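Local coordinates for protein exotoxin 3 (Staphylococcus aureus, PDB 2Z8L) that binds the sialylated glycan sialyl Lewis X and belongs to the staphylococcal superantigen-like toxins, built from an OB-fold and a beta-grasp domain, at residues A[60-65]-A[93-98]. Residues are numbered along the deposited sequence; the frame is centred on the assembly and turned at random.
Sequences QIFGKD and FSYGGV. Unlike the reference sequence in segment 93-98: F93 (reference Tyr).
Q60 and Y95 pair in a parallel beta bridge, their CA atoms 4.9 Å apart and their side chains on the same face of the sheet. Two backbone bonds define the register: Q60 N donates to S94 O at 2.9 Å, and G96 N donates to Q60 O at 2.7 Å. The Q60 chain, extended with CG anti to the backbone N (chi1 -170°), runs alongside Y95 in the same direction, which brings OE1 within 3.7 Å of Y95 CE1; amide and ring planes are 74° apart, so the two flat groups do not stack. F62 presents its ring edge to the face of Y95 in an offset edge-to-face pair, centroids 5.8 Å apart and planes at 79°, while F62 CE1 touches Y95 CB at 3.8 Å. The Q60-Y95 bridge joins strands 55-61 and 92-100, the parallel pairing by which an OB barrel closes; the other strand pairs of this sheet are antiparallel. The F62 side chain lies about 8 Å from the bound N-acetylglucosamine, and its ring meets that of H189, a glycan-pocket residue. Y95 O accepts a hydrogen bond from K142 NZ, a link to helix 141-155. Beyond the bridge, 60-65 turns back through a type II' turn from F62 to D65. I61 CD1 reaches V98 CG2 at 4.0 Å, the two side chains crossing at about a right angle. The D65 carboxylate is linked to V98 through two waters: one donates to D65 OD1 and V98 O, while the other donates to OD2 and accepts only a weak bond from V98 N.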
ATOM      1  N   GLN A  60      -8.903   8.193   6.201  1.00 14.23           N
ATOM      2  CA  GLN A  60      -8.161   8.847   7.259  1.00 14.65           C
ATOM      3  C   GLN A  60      -6.749   9.112   6.791  1.00 15.15           C
ATOM      4  O   GLN A  60      -6.113   8.206   6.183  1.00 16.78           O
ATOM      5  CB  GLN A  60      -8.135   8.007   8.517  1.00 14.87           C
ATOM      6  CG  GLN A  60      -7.571   8.817   9.680  1.00 14.21           C
ATOM      7  CD  GLN A  60      -7.671   8.132  11.006  1.00 17.39           C
ATOM      8  OE1 GLN A  60      -8.269   7.062  11.123  1.00 20.79           O
ATOM      9  NE2 GLN A  60      -7.048   8.719  12.013  1.00 17.92           N
ATOM     10  N   ILE A  61      -6.261  10.322   7.045  1.00 14.90           N
ATOM     11  CA  ILE A  61      -4.938  10.787   6.603  1.00 15.99           C
ATOM     12  C   ILE A  61      -3.993  10.847   7.792  1.00 16.33           C
ATOM     13  O   ILE A  61      -4.392  11.270   8.899  1.00 16.57           O
ATOM     14  CB  ILE A  61      -5.046  12.212   6.017  1.00 17.02           C
ATOM     15  CG1 ILE A  61      -6.125  12.268   4.940  1.00 22.89           C
ATOM     16  CG2 ILE A  61      -3.716  12.661   5.491  1.00 20.33           C
ATOM     17  CD1 ILE A  61      -5.898  11.262   3.877  1.00 22.92           C
ATOM     18  N   PHE A  62      -2.732  10.448   7.588  1.00 14.67           N
ATOM     19  CA  PHE A  62      -1.772  10.331   8.656  1.00 16.47           C
ATOM     20  C   PHE A  62      -0.470  11.029   8.300  1.00 18.82           C
ATOM     21  O   PHE A  62      -0.180  11.323   7.122  1.00 18.90           O
ATOM     22  CB  PHE A  62      -1.442   8.859   8.902  1.00 16.62           C
ATOM     23  CG  PHE A  62      -2.608   8.014   9.318  1.00 16.56           C
ATOM     24  CD1 PHE A  62      -3.367   7.334   8.400  1.00 17.48           C
ATOM     25  CD2 PHE A  62      -2.965   7.955  10.656  1.00 19.71           C
ATOM     26  CE1 PHE A  62      -4.449   6.560   8.807  1.00 16.74           C
ATOM     27  CE2 PHE A  62      -4.034   7.156  11.072  1.00 19.77           C
ATOM     28  CZ  PHE A  62      -4.737   6.454  10.160  1.00 16.66           C
ATOM     29  N   GLY A  63       0.313  11.319   9.319  1.00 19.89           N
ATOM     30  CA  GLY A  63       1.682  11.717   9.121  1.00 21.65           C
ATOM     31  C   GLY A  63       1.809  13.079   8.519  1.00 23.20           C
ATOM     32  O   GLY A  63       0.936  13.927   8.651  1.00 22.53           O
ATOM     33  N   LYS A  64       2.911  13.329   7.851  1.00 27.69           N
ATOM     34  CA  LYS A  64       3.060  14.659   7.260  1.00 32.69           C
ATOM     35  C   LYS A  64       2.187  14.865   5.996  1.00 34.00           C
ATOM     36  O   LYS A  64       2.087  15.983   5.493  1.00 35.19           O
ATOM     37  CB  LYS A  64       4.542  15.031   7.095  1.00 32.98           C
ATOM     38  CG  LYS A  64       5.341  14.135   6.169  1.00 34.83           C
ATOM     39  CD  LYS A  64       6.778  13.971   6.629  1.00 35.01           C
ATOM     40  CE  LYS A  64       7.376  15.272   7.176  1.00 35.70           C
ATOM     41  NZ  LYS A  64       8.862  15.234   7.235  1.00 38.22           N
ATOM     42  N   ASP A  65       1.494  13.812   5.522  1.00 36.75           N
ATOM     43  CA  ASP A  65       0.447  13.987   4.470  1.00 37.78           C
ATOM     44  C   ASP A  65      -0.675  14.904   4.971  1.00 38.95           C
ATOM     45  O   ASP A  65      -1.448  15.436   4.183  1.00 40.05           O
ATOM     46  CB  ASP A  65      -0.152  12.622   4.031  1.00 38.25           C
ATOM     47  CG  ASP A  65      -0.783  12.644   2.592  1.00 39.14           C
ATOM     48  OD1 ASP A  65      -0.161  13.244   1.659  1.00 43.40           O
ATOM     49  OD2 ASP A  65      -1.887  12.018   2.389  1.00 38.02           O
ATOM     50  N   PHE A  93     -14.820   3.131   4.968  1.00 12.53           N
ATOM     51  CA  PHE A  93     -13.697   3.781   5.660  1.00 12.08           C
ATOM     52  C   PHE A  93     -12.424   3.044   5.330  1.00 11.19           C
ATOM     53  O   PHE A  93     -12.393   1.834   5.370  1.00 10.34           O
ATOM     54  CB  PHE A  93     -13.894   3.775   7.169  1.00 12.70           C
ATOM     55  CG  PHE A  93     -15.181   4.426   7.571  1.00 14.75           C
ATOM     56  CD1 PHE A  93     -15.242   5.792   7.775  1.00 16.11           C
ATOM     57  CD2 PHE A  93     -16.355   3.700   7.605  1.00 19.00           C
ATOM     58  CE1 PHE A  93     -16.435   6.420   8.084  1.00 15.53           C
ATOM     59  CE2 PHE A  93     -17.540   4.313   7.906  1.00 17.96           C
ATOM     60  CZ  PHE A  93     -17.584   5.686   8.146  1.00 17.98           C
ATOM     61  N   SER A  94     -11.384   3.806   5.039  1.00 10.02           N
ATOM     62  CA  SER A  94     -10.090   3.245   4.727  1.00  9.89           C
ATOM     63  C   SER A  94      -9.009   4.200   5.221  1.00  9.75           C
ATOM     64  O   SER A  94      -9.277   5.391   5.457  1.00  8.89           O
ATOM     65  CB  SER A  94      -9.989   3.020   3.192  1.00  9.58           C
ATOM     66  OG  SER A  94      -8.744   2.471   2.765  1.00 10.83           O
ATOM     67  N   TYR A  95      -7.810   3.661   5.435  1.00 10.44           N
ATOM     68  CA  TYR A  95      -6.664   4.397   5.982  1.00 10.71           C
ATOM     69  C   TYR A  95      -5.639   4.722   4.924  1.00 10.27           C
ATOM     70  O   TYR A  95      -5.101   3.825   4.282  1.00 10.69           O
ATOM     71  CB  TYR A  95      -5.920   3.553   7.032  1.00 12.36           C
ATOM     72  CG  TYR A  95      -6.690   3.108   8.203  1.00 14.40           C
ATOM     73  CD1 TYR A  95      -7.599   3.942   8.821  1.00 17.95           C
ATOM     74  CD2 TYR A  95      -6.430   1.863   8.778  1.00 20.31           C
ATOM     75  CE1 TYR A  95      -8.298   3.534   9.939  1.00 20.82           C
ATOM     76  CE2 TYR A  95      -7.121   1.459   9.881  1.00 21.65           C
ATOM     77  CZ  TYR A  95      -8.049   2.306  10.465  1.00 20.90           C
ATOM     78  OH  TYR A  95      -8.767   1.919  11.591  1.00 22.08           O
ATOM     79  N   GLY A  96      -5.325   6.001   4.767  1.00 10.00           N
ATOM     80  CA  GLY A  96      -4.238   6.454   3.946  1.00  9.92           C
ATOM     81  C   GLY A  96      -4.381   6.055   2.482  1.00 10.20           C
ATOM     82  O   GLY A  96      -5.488   6.109   1.955  1.00 11.08           O
ATOM     83  N   GLY A  97      -3.258   5.826   1.826  1.00 10.95           N
ATOM     84  CA  GLY A  97      -3.234   5.388   0.432  1.00 10.14           C
ATOM     85  C   GLY A  97      -3.537   6.443  -0.604  1.00 10.82           C
ATOM     86  O   GLY A  97      -3.857   6.090  -1.744  1.00 10.19           O
ATOM     87  N   VAL A  98      -3.436   7.734  -0.270  1.00 10.93           N
ATOM     88  CA  VAL A  98      -3.713   8.858  -1.191  1.00 10.11           C
ATOM     89  C   VAL A  98      -2.411   9.300  -1.877  1.00 12.73           C
ATOM     90  O   VAL A  98      -1.385   9.537  -1.215  1.00 13.41           O
ATOM     91  CB  VAL A  98      -4.372  10.045  -0.460  1.00 11.81           C
ATOM     92  CG1 VAL A  98      -4.632  11.172  -1.433  1.00 12.29           C
ATOM     93  CG2 VAL A  98      -5.660   9.575   0.276  1.00 10.61           C
TER
HETATM   94  O   HOH W   1      -2.844   9.400   2.599  1.00 31.69           O
HETATM   95  O   HOH W   2      -0.380  12.174  -0.676  1.00 50.08           O